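Local coordinates for protein pyridoxine 4-oxidase (Mesorhizobium loti, PDB 4HA6) that oxidises the 4'-alcohol of pyridoxine to pyridoxal with a bound FAD, as a flavoprotein oxidase of the GMC oxidoreductase family, at residues S14-R19 with A495-F500; E63-T68 with I384-L389; G138-I143 with D197-K202; S344-A349 with I437-I442. One frame throughout, in Å; residues are numbered along the deposited sequence.

Contact 1 of 4, residues S14-R19 with A495-F500; sequences SLLAAR and AIAETF
Leu15 and Leu16 lean onto Ala497 where two helices of the FAD-binding Rossmann-type domain run side by side, helix 11-20, which follows the first strand and the glycine-rich turn, and the C-terminal helix 490-506. The two segments point the same way, their axes 9.3 Å apart at closest approach and inclined by 23°, and the backbones come closest at an alanine: the CA atoms of Leu16 and Ala497 are 6.5 Å apart. The tight part is apolar. Leu15 extends its CG anti to the backbone N (chi1 -171°), which carries CD2 across the gap to within 3.9 Å of Ala497 CB, and the same methyl lies against the backbone N of Glu498. One residue on, Leu16 packs its CD2 at the edge of the Phe500 ring, 4.0 Å from CD1, close to the ring plane; beyond, Phe500 meets the ring of Phe474. Ala497 also lies near Ala12 of the FAD site, its side chain about 7 Å from the bound FAD. Toward the side where Arg19 is partly exposed, by contrast, the contact is polar and looser. There Arg19 bends at chi2 and chi3 and brings NH1 to the Glu498 carboxylate, the two flat groups nearly coplanar, 27° apart. Each charge has a second partner, Glu22 for the Arg19 guanidinium and Arg502 for the carboxylate. Both hydrogen bonds within the salt bridge are weak: NH1 lies 2.8 Å from Glu498 OE1 but at a bent angle, whereas its nearly straight approach to Glu498 OE2 is long, at 3.3 Å.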
loop_
_atom_site.group_PDB
_atom_site.type_symbol
_atom_site.label_atom_id
_atom_site.label_comp_id
_atom_site.label_asym_id
_atom_site.label_seq_id
_atom_site.Cartn_x
_atom_site.Cartn_y
_atom_site.Cartn_z
ATOM N N SER A 14 2.081 6.337 12.722
ATOM C CA SER A 14 1.255 7.439 13.231
ATOM C C SER A 14 0.153 6.888 14.129
ATOM O O SER A 14 -0.077 7.415 15.222
ATOM C CB SER A 14 0.651 8.249 12.085
ATOM O OG SER A 14 1.660 8.870 11.318
ATOM N N LEU A 15 -0.491 5.804 13.679
ATOM C CA LEU A 15 -1.544 5.131 14.452
ATOM C C LEU A 15 -1.032 4.611 15.786
ATOM O O LEU A 15 -1.736 4.667 16.802
ATOM C CB LEU A 15 -2.148 3.960 13.657
ATOM C CG LEU A 15 -3.399 3.263 14.222
ATOM C CD1 LEU A 15 -4.227 2.663 13.067
ATOM C CD2 LEU A 15 -3.076 2.178 15.268
ATOM N N LEU A 16 0.172 4.059 15.771
ATOM C CA LEU A 16 0.730 3.444 16.972
ATOM C C LEU A 16 1.144 4.486 17.997
ATOM O O LEU A 16 0.839 4.352 19.182
ATOM C CB LEU A 16 1.921 2.538 16.623
ATOM C CG LEU A 16 1.558 1.126 16.157
ATOM C CD1 LEU A 16 2.812 0.279 15.979
ATOM C CD2 LEU A 16 0.618 0.466 17.135
ATOM N N ALA A 17 1.864 5.510 17.544
ATOM C CA ALA A 17 2.229 6.628 18.415
ATOM C C ALA A 17 1.013 7.133 19.215
ATOM O O ALA A 17 1.088 7.321 20.433
ATOM C CB ALA A 17 2.833 7.748 17.594
ATOM N N ALA A 18 -0.104 7.347 18.521
ATOM C CA ALA A 18 -1.347 7.726 19.187
ATOM C C ALA A 18 -1.839 6.625 20.133
ATOM O O ALA A 18 -2.057 6.878 21.323
ATOM C CB ALA A 18 -2.410 8.060 18.171
ATOM N N ARG A 19 -2.013 5.410 19.608
ATOM C CA ARG A 19 -2.696 4.358 20.365
ATOM C C ARG A 19 -1.907 3.846 21.580
ATOM O O ARG A 19 -2.477 3.680 22.663
ATOM C CB ARG A 19 -3.148 3.217 19.443
ATOM C CG ARG A 19 -4.302 3.641 18.491
ATOM C CD ARG A 19 -5.653 3.051 18.877
ATOM N NE ARG A 19 -5.769 2.883 20.311
ATOM C CZ ARG A 19 -6.024 1.727 20.911
ATOM N NH1 ARG A 19 -6.216 0.619 20.205
ATOM N NH2 ARG A 19 -6.092 1.687 22.233
ATOM N N ALA A 495 -5.209 -1.778 9.744
ATOM C CA ALA A 495 -5.730 -2.908 10.528
ATOM C C ALA A 495 -4.600 -3.665 11.243
ATOM O O ALA A 495 -4.735 -4.022 12.408
ATOM C CB ALA A 495 -6.555 -3.839 9.662
ATOM N N ILE A 496 -3.476 -3.877 10.567
ATOM C CA ILE A 496 -2.322 -4.495 11.217
ATOM C C ILE A 496 -1.864 -3.692 12.425
ATOM O O ILE A 496 -1.534 -4.247 13.486
ATOM C CB ILE A 496 -1.124 -4.649 10.239
ATOM C CG1 ILE A 496 -1.442 -5.699 9.185
ATOM C CG2 ILE A 496 0.161 -5.079 10.990
ATOM C CD1 ILE A 496 -0.392 -5.793 8.103
ATOM N N ALA A 497 -1.819 -2.379 12.277
ATOM C CA ALA A 497 -1.318 -1.561 13.375
ATOM C C ALA A 497 -2.313 -1.584 14.547
ATOM O O ALA A 497 -1.911 -1.759 15.707
ATOM C CB ALA A 497 -1.036 -0.156 12.911
ATOM N N GLU A 498 -3.605 -1.428 14.243
ATOM C CA GLU A 498 -4.614 -1.441 15.299
ATOM C C GLU A 498 -4.629 -2.776 16.050
ATOM O O GLU A 498 -4.731 -2.780 17.281
ATOM C CB GLU A 498 -6.010 -1.104 14.763
ATOM C CG GLU A 498 -7.143 -1.175 15.809
ATOM C CD GLU A 498 -6.974 -0.209 16.989
ATOM O OE1 GLU A 498 -7.578 -0.465 18.054
ATOM O OE2 GLU A 498 -6.259 0.810 16.866
ATOM N N THR A 499 -4.510 -3.908 15.350
ATOM C CA THR A 499 -4.533 -5.164 16.112
ATOM C C THR A 499 -3.291 -5.290 17.000
ATOM O O THR A 499 -3.365 -5.828 18.108
ATOM C CB THR A 499 -4.874 -6.485 15.298
ATOM O OG1 THR A 499 -3.720 -7.312 15.153
ATOM C CG2 THR A 499 -5.535 -6.225 13.958
ATOM N N PHE A 500 -2.160 -4.753 16.554
ATOM C CA PHE A 500 -0.996 -4.764 17.428
ATOM C C PHE A 500 -1.174 -3.827 18.625
ATOM O O PHE A 500 -0.689 -4.116 19.719
ATOM C CB PHE A 500 0.279 -4.411 16.681
ATOM C CG PHE A 500 1.482 -4.358 17.568
ATOM C CD1 PHE A 500 1.885 -3.163 18.150
ATOM C CD2 PHE A 500 2.192 -5.515 17.848
ATOM C CE1 PHE A 500 2.995 -3.118 18.978
ATOM C CE2 PHE A 500 3.300 -5.479 18.666
ATOM C CZ PHE A 500 3.702 -4.277 19.237
#

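Contact 2 of 4, residues E63-T68 with I384-L389; sequences EAQAGT and IDPAYL
Asp385 OD2 is gripped from opposite faces of its carboxylate plane, by the side-chain NE2 of Gln65 at 3.0 Å and by the backbone N of Ala387 at 2.9 Å. The second bond closes an Asx turn, which leads the chain out of strand 383-385, and the first ties that turn to the loop between strands 60-61 and 74-75. With CG beside the Gln65 backbone N and a second bend at chi2 (-65°), the Gln65 amide folds back toward its own chain, where NE2 also donates to Glu63 O from above the carbonyl plane. The other end of the amide accepts: Tyr388 N points at Gln65 OE1 in the carbonyl plane, 2.9 Å away. Bonds at both ends thus fix the rotation of the amide. Upstream, Glu63 N donates to Ile384 O, while the Glu63 carboxylate turns to Arg381. Downstream the chains close up at Gly67, whose CA approaches Tyr388 O at 3.5 Å in a CH...O contact; a side chain at this position would run into that oxygen. A water accepts from Gly67 N and lies 2.7 Å from Tyr388 O. The Tyr388 ring, packed against strands 293-302 and 441-443, carries Pro386 CB over the centre of one face, and its hydroxyl bonds to Asp291. Beside it, Thr68 turns its hydroxyl to His73 and rests its methyl CG2 3.5 Å from Tyr388 CB.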
loop_
_atom_site.group_PDB
_atom_site.type_symbol
_atom_site.label_atom_id
_atom_site.label_comp_id
_atom_site.label_asym_id
_atom_site.label_seq_id
_atom_site.Cartn_x
_atom_site.Cartn_y
_atom_site.Cartn_z
ATOM N N GLU A 63 15.513 -2.727 -9.877
ATOM C CA GLU A 63 16.277 -3.335 -10.969
ATOM C C GLU A 63 15.454 -3.370 -12.262
ATOM O O GLU A 63 14.221 -3.323 -12.222
ATOM C CB GLU A 63 16.674 -4.760 -10.607
ATOM C CG GLU A 63 17.588 -4.863 -9.372
ATOM C CD GLU A 63 18.877 -4.076 -9.538
ATOM O OE1 GLU A 63 18.993 -2.973 -8.945
ATOM O OE2 GLU A 63 19.768 -4.562 -10.264
ATOM N N ALA A 64 16.131 -3.461 -13.405
ATOM C CA ALA A 64 15.460 -3.744 -14.679
ATOM C C ALA A 64 14.608 -5.011 -14.562
ATOM O O ALA A 64 15.070 -5.997 -14.000
ATOM C CB ALA A 64 16.496 -3.911 -15.796
ATOM N N GLN A 65 13.378 -4.999 -15.091
ATOM C CA GLN A 65 12.511 -6.192 -15.004
ATOM C C GLN A 65 12.306 -6.907 -16.334
ATOM O O GLN A 65 11.636 -6.375 -17.227
ATOM C CB GLN A 65 11.129 -5.831 -14.449
ATOM C CG GLN A 65 11.149 -5.295 -13.039
ATOM C CD GLN A 65 11.609 -6.330 -12.043
ATOM O OE1 GLN A 65 10.898 -7.290 -11.768
ATOM N NE2 GLN A 65 12.793 -6.140 -11.495
ATOM N N ALA A 66 12.842 -8.124 -16.437
ATOM C CA ALA A 66 12.731 -8.948 -17.642
ATOM C C ALA A 66 11.275 -9.181 -18.048
ATOM O O ALA A 66 10.950 -9.281 -19.243
ATOM C CB ALA A 66 13.441 -10.285 -17.426
ATOM N N GLY A 67 10.399 -9.259 -17.053
ATOM C CA GLY A 67 8.982 -9.474 -17.309
ATOM C C GLY A 67 8.239 -8.212 -17.720
ATOM O O GLY A 67 7.081 -8.292 -18.142
ATOM N N THR A 68 8.875 -7.043 -17.590
ATOM C CA THR A 68 8.245 -5.810 -18.086
ATOM C C THR A 68 9.146 -5.129 -19.104
ATOM O O THR A 68 9.492 -3.950 -18.949
ATOM C CB THR A 68 7.881 -4.804 -16.951
ATOM O OG1 THR A 68 9.072 -4.161 -16.474
ATOM C CG2 THR A 68 7.182 -5.513 -15.798
ATOM N N ILE A 384 16.236 -3.734 -5.335
ATOM C CA ILE A 384 14.818 -4.082 -5.298
ATOM C C ILE A 384 14.426 -4.794 -6.589
ATOM O O ILE A 384 14.445 -4.192 -7.676
ATOM C CB ILE A 384 13.946 -2.817 -5.152
ATOM C CG1 ILE A 384 14.275 -2.078 -3.855
ATOM C CG2 ILE A 384 12.451 -3.166 -5.221
ATOM C CD1 ILE A 384 13.863 -0.600 -3.878
ATOM N N ASP A 385 14.088 -6.076 -6.471
ATOM C CA ASP A 385 13.639 -6.844 -7.629
ATOM C C ASP A 385 12.234 -7.352 -7.381
ATOM O O ASP A 385 12.073 -8.420 -6.809
ATOM C CB ASP A 385 14.573 -8.034 -7.889
ATOM C CG ASP A 385 14.037 -8.978 -8.968
ATOM O OD1 ASP A 385 14.450 -10.159 -8.995
ATOM O OD2 ASP A 385 13.195 -8.543 -9.787
ATOM N N PRO A 386 11.208 -6.599 -7.832
ATOM C CA PRO A 386 9.829 -7.019 -7.598
ATOM C C PRO A 386 9.452 -8.284 -8.384
ATOM O O PRO A 386 8.389 -8.826 -8.099
ATOM C CB PRO A 386 8.998 -5.819 -8.091
ATOM C CG PRO A 386 9.921 -5.058 -9.011
ATOM C CD PRO A 386 11.291 -5.265 -8.452
ATOM N N ALA A 387 10.290 -8.723 -9.332
ATOM C CA ALA A 387 10.002 -9.905 -10.172
ATOM C C ALA A 387 8.657 -9.787 -10.880
ATOM O O ALA A 387 7.877 -10.744 -10.928
ATOM C CB ALA A 387 10.055 -11.194 -9.351
ATOM N N TYR A 388 8.389 -8.611 -11.439
ATOM C CA TYR A 388 7.095 -8.359 -12.064
ATOM C C TYR A 388 6.840 -9.341 -13.212
ATOM O O TYR A 388 7.744 -9.633 -14.008
ATOM C CB TYR A 388 7.020 -6.926 -12.598
ATOM C CG TYR A 388 6.832 -5.812 -11.586
ATOM C CD1 TYR A 388 7.485 -4.597 -11.763
ATOM C CD2 TYR A 388 5.962 -5.938 -10.495
ATOM C CE1 TYR A 388 7.309 -3.547 -10.891
ATOM C CE2 TYR A 388 5.780 -4.871 -9.596
ATOM C CZ TYR A 388 6.467 -3.680 -9.809
ATOM O OH TYR A 388 6.333 -2.595 -8.968
ATOM N N LEU A 389 5.606 -9.837 -13.291
ATOM C CA LEU A 389 5.171 -10.720 -14.382
ATOM C C LEU A 389 6.070 -11.935 -14.626
ATOM O O LEU A 389 6.319 -12.292 -15.781
ATOM C CB LEU A 389 5.038 -9.924 -15.686
ATOM C CG LEU A 389 3.696 -9.230 -15.979
ATOM C CD1 LEU A 389 2.829 -9.069 -14.731
ATOM C CD2 LEU A 389 3.908 -7.889 -16.683
HETATM O O HOH W 1 10.400 -9.308 -13.918
#

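Contact 3 of 4, residues G138-I143 with D197-K202; sequences GGPLPI and DAWLTK
Pro140 and Ala198 bring the two backbones closest, with CA atoms 5.3 Å apart, where the residues leading into strand 141-142 pass helix 195-199. A water spans the gap, donating to Pro140 O and Ala198 O at 3.1 and 3.0 Å, and Ala198 CB presses against Pro140 O beside it. The pyrrolidine ring of Pro140 lies over one face of the Trp199 indole: CG sits toward the rim, 3.4 Å from NE1, while CB makes a CH-pi contact with the five-membered ring, 4.3 Å from its centroid. Trp199 reaches there with CG anti to its carbonyl carbon (chi1 -79°), which swings the indole outward from the helix. Here a short excursion paired in parallel with strand 125-126 is fastened to the Rossmann-type FAD-binding domain, since the same indole touches Leu15 and Ala18 of helix 11-20 and Leu494 of helix 490-506. Replacing Trp199 with an alanine would probably leave Pro140 without the flat surface it covers and open a gap between strand 141-142 and helix 11-20. At the far end of the indole, Leu141 meets the six-membered ring obliquely, its CG 4.0 Å from CH2.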
loop_
_atom_site.group_PDB
_atom_site.type_symbol
_atom_site.label_atom_id
_atom_site.label_comp_id
_atom_site.label_asym_id
_atom_site.label_seq_id
_atom_site.Cartn_x
_atom_site.Cartn_y
_atom_site.Cartn_z
ATOM N N GLY A 138 -17.731 6.568 14.002
ATOM C CA GLY A 138 -17.084 7.349 15.045
ATOM C C GLY A 138 -15.601 7.089 15.221
ATOM O O GLY A 138 -15.031 7.438 16.258
ATOM N N GLY A 139 -14.974 6.464 14.227
ATOM C CA GLY A 139 -13.545 6.194 14.296
ATOM C C GLY A 139 -12.755 7.392 13.805
ATOM O O GLY A 139 -13.324 8.347 13.257
ATOM N N PRO A 140 -11.434 7.350 13.982
ATOM C CA PRO A 140 -10.608 8.529 13.682
ATOM C C PRO A 140 -10.427 8.826 12.178
ATOM O O PRO A 140 -10.131 9.976 11.828
ATOM C CB PRO A 140 -9.262 8.182 14.332
ATOM C CG PRO A 140 -9.229 6.694 14.388
ATOM C CD PRO A 140 -10.659 6.250 14.581
ATOM N N LEU A 141 -10.601 7.820 11.319
ATOM C CA LEU A 141 -10.359 7.950 9.879
ATOM C C LEU A 141 -11.671 8.119 9.129
ATOM O O LEU A 141 -12.438 7.155 9.017
ATOM C CB LEU A 141 -9.688 6.674 9.332
ATOM C CG LEU A 141 -8.559 6.722 8.292
ATOM C CD1 LEU A 141 -8.584 5.497 7.365
ATOM C CD2 LEU A 141 -8.506 8.020 7.508
ATOM N N PRO A 142 -11.927 9.328 8.594
ATOM C CA PRO A 142 -13.132 9.535 7.781
ATOM C C PRO A 142 -13.094 8.680 6.521
ATOM O O PRO A 142 -12.068 8.625 5.833
ATOM C CB PRO A 142 -13.047 11.016 7.389
ATOM C CG PRO A 142 -12.177 11.638 8.428
ATOM C CD PRO A 142 -11.170 10.579 8.792
ATOM N N ILE A 143 -14.201 8.004 6.232
ATOM C CA ILE A 143 -14.360 7.319 4.958
ATOM C C ILE A 143 -15.479 8.028 4.193
ATOM O O ILE A 143 -16.610 8.129 4.680
ATOM C CB ILE A 143 -14.739 5.820 5.124
ATOM C CG1 ILE A 143 -13.940 5.148 6.251
ATOM C CG2 ILE A 143 -14.609 5.077 3.774
ATOM C CD1 ILE A 143 -12.412 5.333 6.153
ATOM N N ASP A 197 -2.930 13.039 10.236
ATOM C CA ASP A 197 -4.082 13.895 10.522
ATOM C C ASP A 197 -5.049 13.187 11.488
ATOM O O ASP A 197 -5.535 13.761 12.465
ATOM C CB ASP A 197 -4.831 14.220 9.217
ATOM C CG ASP A 197 -4.037 15.120 8.283
ATOM O OD1 ASP A 197 -3.179 15.891 8.773
ATOM O OD2 ASP A 197 -4.284 15.066 7.054
ATOM N N ALA A 198 -5.335 11.927 11.200
ATOM C CA ALA A 198 -6.350 11.199 11.958
ATOM C C ALA A 198 -5.878 10.838 13.368
ATOM O O ALA A 198 -6.646 10.914 14.319
ATOM C CB ALA A 198 -6.768 9.940 11.187
ATOM N N TRP A 199 -4.621 10.432 13.510
ATOM C CA TRP A 199 -4.182 9.918 14.801
ATOM C C TRP A 199 -3.292 10.866 15.580
ATOM O O TRP A 199 -3.413 10.955 16.807
ATOM C CB TRP A 199 -3.516 8.549 14.655
ATOM C CG TRP A 199 -4.510 7.440 14.509
ATOM C CD1 TRP A 199 -5.165 6.766 15.515
ATOM C CD2 TRP A 199 -4.961 6.866 13.280
ATOM N NE1 TRP A 199 -6.000 5.809 14.968
ATOM C CE2 TRP A 199 -5.897 5.858 13.600
ATOM C CE3 TRP A 199 -4.677 7.120 11.936
ATOM C CZ2 TRP A 199 -6.551 5.109 12.617
ATOM C CZ3 TRP A 199 -5.311 6.360 10.962
ATOM C CH2 TRP A 199 -6.233 5.366 11.308
ATOM N N LEU A 200 -2.397 11.561 14.879
ATOM C CA LEU A 200 -1.518 12.530 15.535
ATOM C C LEU A 200 -2.182 13.913 15.600
ATOM O O LEU A 200 -1.697 14.875 15.010
ATOM C CB LEU A 200 -0.152 12.578 14.841
ATOM C CG LEU A 200 0.612 11.261 14.998
ATOM C CD1 LEU A 200 1.906 11.227 14.185
ATOM C CD2 LEU A 200 0.904 11.025 16.468
ATOM N N THR A 201 -3.307 13.989 16.309
ATOM C CA THR A 201 -4.037 15.245 16.505
ATOM C C THR A 201 -3.258 16.151 17.465
ATOM O O THR A 201 -2.264 15.717 18.066
ATOM C CB THR A 201 -5.429 14.978 17.108
ATOM O OG1 THR A 201 -5.292 14.534 18.464
ATOM C CG2 THR A 201 -6.158 13.901 16.317
ATOM N N LYS A 202 -3.698 17.404 17.599
ATOM C CA LYS A 202 -3.060 18.354 18.515
ATOM C C LYS A 202 -3.080 17.812 19.932
ATOM O O LYS A 202 -2.081 17.875 20.650
ATOM C CB LYS A 202 -3.766 19.714 18.486
ATOM C CG LYS A 202 -3.380 20.604 17.314
ATOM C CD LYS A 202 -3.108 22.038 17.775
ATOM C CE LYS A 202 -4.293 22.629 18.525
ATOM N NZ LYS A 202 -3.923 23.853 19.297
HETATM O O HOH W 2 -9.406 12.125 13.945
#

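Contact 4 of 4, residues S344-A349 with I437-I442; sequences SESFPA and IARSVI
Phe347 lays its ring alongside the end of helix 430-440, presenting its edge to Ser440 CB, which lies in the ring plane 3.8 Å from CE1. On the other side of CZ, Arg439 NH2 comes to 3.3 Å from Phe347 CE2, also near the ring plane, with the guanidinium and ring planes 60° apart. This is therefore an edge contact and not a cation-pi stack over the face; the charge of Arg439 is met by Asp435, one turn back in the helix. One face of the ring is lined near its rim by CB of the preceding Ser346, and the ring also meets Phe436. The polar centre of the contact is Arg439 O, close to the helix end, which accepts from two hydroxyls, Ser344 OG at 2.9 Å and Ser346 OG at 2.7 Å, each tilted about 20° from the carbonyl plane. Ser344 holds OG between its backbone N and carbonyl carbon (chi1 72°), a rotation that lets the same oxygen accept from Ser346 N at 3.1 Å. A valine in place of Ser344 would probably leave Arg439 O with one hydroxyl fewer and Ser346 N without its acceptor. Ser344 CB also rests on Ile442 CG2, 3.8 Å away. The side chain of Ile442 in turn comes to about 5 Å from the bound pyridoxamine (nearest atoms). The arrangement is a type I beta turn from Ser344 to Phe347, combined with an ST turn, docked where helix 430-440 passes into strand 441-443 of the large antiparallel sheet, which probably belongs to the substrate-binding domain.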
loop_
_atom_site.group_PDB
_atom_site.type_symbol
_atom_site.label_atom_id
_atom_site.label_comp_id
_atom_site.label_asym_id
_atom_site.label_seq_id
_atom_site.Cartn_x
_atom_site.Cartn_y
_atom_site.Cartn_z
ATOM N N SER A 344 2.297 4.704 -19.368
ATOM C CA SER A 344 3.666 4.503 -18.880
ATOM C C SER A 344 4.642 5.333 -19.706
ATOM O O SER A 344 4.246 5.962 -20.691
ATOM C CB SER A 344 4.062 3.027 -18.976
ATOM O OG SER A 344 4.273 2.659 -20.332
ATOM N N GLU A 345 5.917 5.331 -19.320
ATOM C CA GLU A 345 6.935 6.036 -20.095
ATOM C C GLU A 345 7.137 5.440 -21.491
ATOM O O GLU A 345 7.758 6.073 -22.343
ATOM C CB GLU A 345 8.273 6.085 -19.350
ATOM C CG GLU A 345 9.124 4.832 -19.504
ATOM C CD GLU A 345 8.623 3.646 -18.679
ATOM O OE1 GLU A 345 7.625 3.788 -17.935
ATOM O OE2 GLU A 345 9.241 2.564 -18.775
ATOM N N SER A 346 6.611 4.238 -21.728
ATOM C CA SER A 346 6.719 3.595 -23.034
ATOM C C SER A 346 5.855 4.245 -24.124
ATOM O O SER A 346 5.978 3.889 -25.298
ATOM C CB SER A 346 6.344 2.113 -22.944
ATOM O OG SER A 346 7.053 1.456 -21.918
ATOM N N PHE A 347 4.975 5.168 -23.744
ATOM C CA PHE A 347 4.088 5.812 -24.718
ATOM C C PHE A 347 4.110 7.333 -24.577
ATOM O O PHE A 347 4.348 7.858 -23.488
ATOM C CB PHE A 347 2.660 5.298 -24.551
ATOM C CG PHE A 347 2.558 3.795 -24.549
ATOM C CD1 PHE A 347 2.371 3.096 -23.362
ATOM C CD2 PHE A 347 2.660 3.083 -25.732
ATOM C CE1 PHE A 347 2.275 1.713 -23.357
ATOM C CE2 PHE A 347 2.574 1.693 -25.734
ATOM C CZ PHE A 347 2.381 1.012 -24.543
ATOM N N PRO A 348 3.879 8.052 -25.686
ATOM C CA PRO A 348 3.754 9.511 -25.583
ATOM C C PRO A 348 2.424 9.887 -24.940
ATOM O O PRO A 348 1.409 9.250 -25.224
ATOM C CB PRO A 348 3.792 9.972 -27.045
ATOM C CG PRO A 348 3.351 8.776 -27.839
ATOM C CD PRO A 348 3.846 7.579 -27.085
ATOM N N ALA A 349 2.429 10.888 -24.068
ATOM C CA ALA A 349 1.198 11.347 -23.436
ATOM C C ALA A 349 0.368 12.179 -24.408
ATOM O O ALA A 349 0.905 13.030 -25.115
ATOM C CB ALA A 349 1.507 12.142 -22.191
ATOM N N ILE A 437 1.368 -5.371 -22.674
ATOM C CA ILE A 437 1.195 -5.365 -21.217
ATOM C C ILE A 437 2.533 -5.095 -20.508
ATOM O O ILE A 437 2.608 -4.245 -19.616
ATOM C CB ILE A 437 0.540 -6.675 -20.732
ATOM C CG1 ILE A 437 -0.911 -6.751 -21.233
ATOM C CG2 ILE A 437 0.580 -6.787 -19.211
ATOM C CD1 ILE A 437 -1.541 -8.153 -21.086
ATOM N N ALA A 438 3.588 -5.790 -20.939
ATOM C CA ALA A 438 4.928 -5.645 -20.358
ATOM C C ALA A 438 5.465 -4.208 -20.500
ATOM O O ALA A 438 6.189 -3.705 -19.630
ATOM C CB ALA A 438 5.893 -6.645 -21.016
ATOM N N ARG A 439 5.107 -3.561 -21.605
ATOM C CA ARG A 439 5.540 -2.198 -21.872
ATOM C C ARG A 439 4.709 -1.182 -21.095
ATOM O O ARG A 439 5.197 -0.078 -20.780
ATOM C CB ARG A 439 5.458 -1.905 -23.380
ATOM C CG ARG A 439 6.685 -2.363 -24.194
ATOM C CD ARG A 439 6.347 -2.638 -25.675
ATOM N NE ARG A 439 5.516 -1.599 -26.288
ATOM C CZ ARG A 439 4.472 -1.831 -27.091
ATOM N NH1 ARG A 439 4.100 -3.071 -27.400
ATOM N NH2 ARG A 439 3.782 -0.814 -27.592
ATOM N N SER A 440 3.471 -1.551 -20.766
ATOM C CA SER A 440 2.507 -0.602 -20.190
ATOM C C SER A 440 2.370 -0.634 -18.659
ATOM O O SER A 440 1.971 0.374 -18.040
ATOM C CB SER A 440 1.126 -0.815 -20.824
ATOM O OG SER A 440 0.561 -2.035 -20.385
ATOM N N VAL A 441 2.660 -1.776 -18.035
ATOM C CA VAL A 441 2.429 -1.884 -16.590
ATOM C C VAL A 441 3.288 -0.905 -15.770
ATOM O O VAL A 441 4.475 -0.688 -16.066
ATOM C CB VAL A 441 2.608 -3.335 -16.055
ATOM C CG1 VAL A 441 1.463 -4.250 -16.537
ATOM C CG2 VAL A 441 3.969 -3.913 -16.445
ATOM N N ILE A 442 2.680 -0.320 -14.740
ATOM C CA ILE A 442 3.412 0.486 -13.759
ATOM C C ILE A 442 3.032 0.000 -12.362
ATOM O O ILE A 442 2.044 -0.730 -12.227
ATOM C CB ILE A 442 3.046 1.974 -13.885
ATOM C CG1 ILE A 442 1.530 2.160 -13.820
ATOM C CG2 ILE A 442 3.597 2.572 -15.190
ATOM C CD1 ILE A 442 1.098 3.594 -14.060
#

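The four contacts form two groups on opposite sides of the chain's centre. Contacts 1 and 3 have centres 12 Å apart; contact 1 lies on helix 11-20 and contact 3 packs against the same helix, with Ser14 meeting Leu200, on the FAD-binding side. Contacts 2 and 4, 14 Å apart, meet where Thr68 and Leu389 pack on Val441, beside strand 293-302 of the antiparallel sheet, on what is probably the substrate-binding side. Between the groups the centres lie 32 to 37 Å apart. Along the chain contact 1 encloses all the others, contact 3 is nested within contact 2, contacts 2 and 4 interlock, and contacts 3 and 4 are in series. Contacts 1 and 2, each spanning over 300 residues, thus join distant parts of the chain.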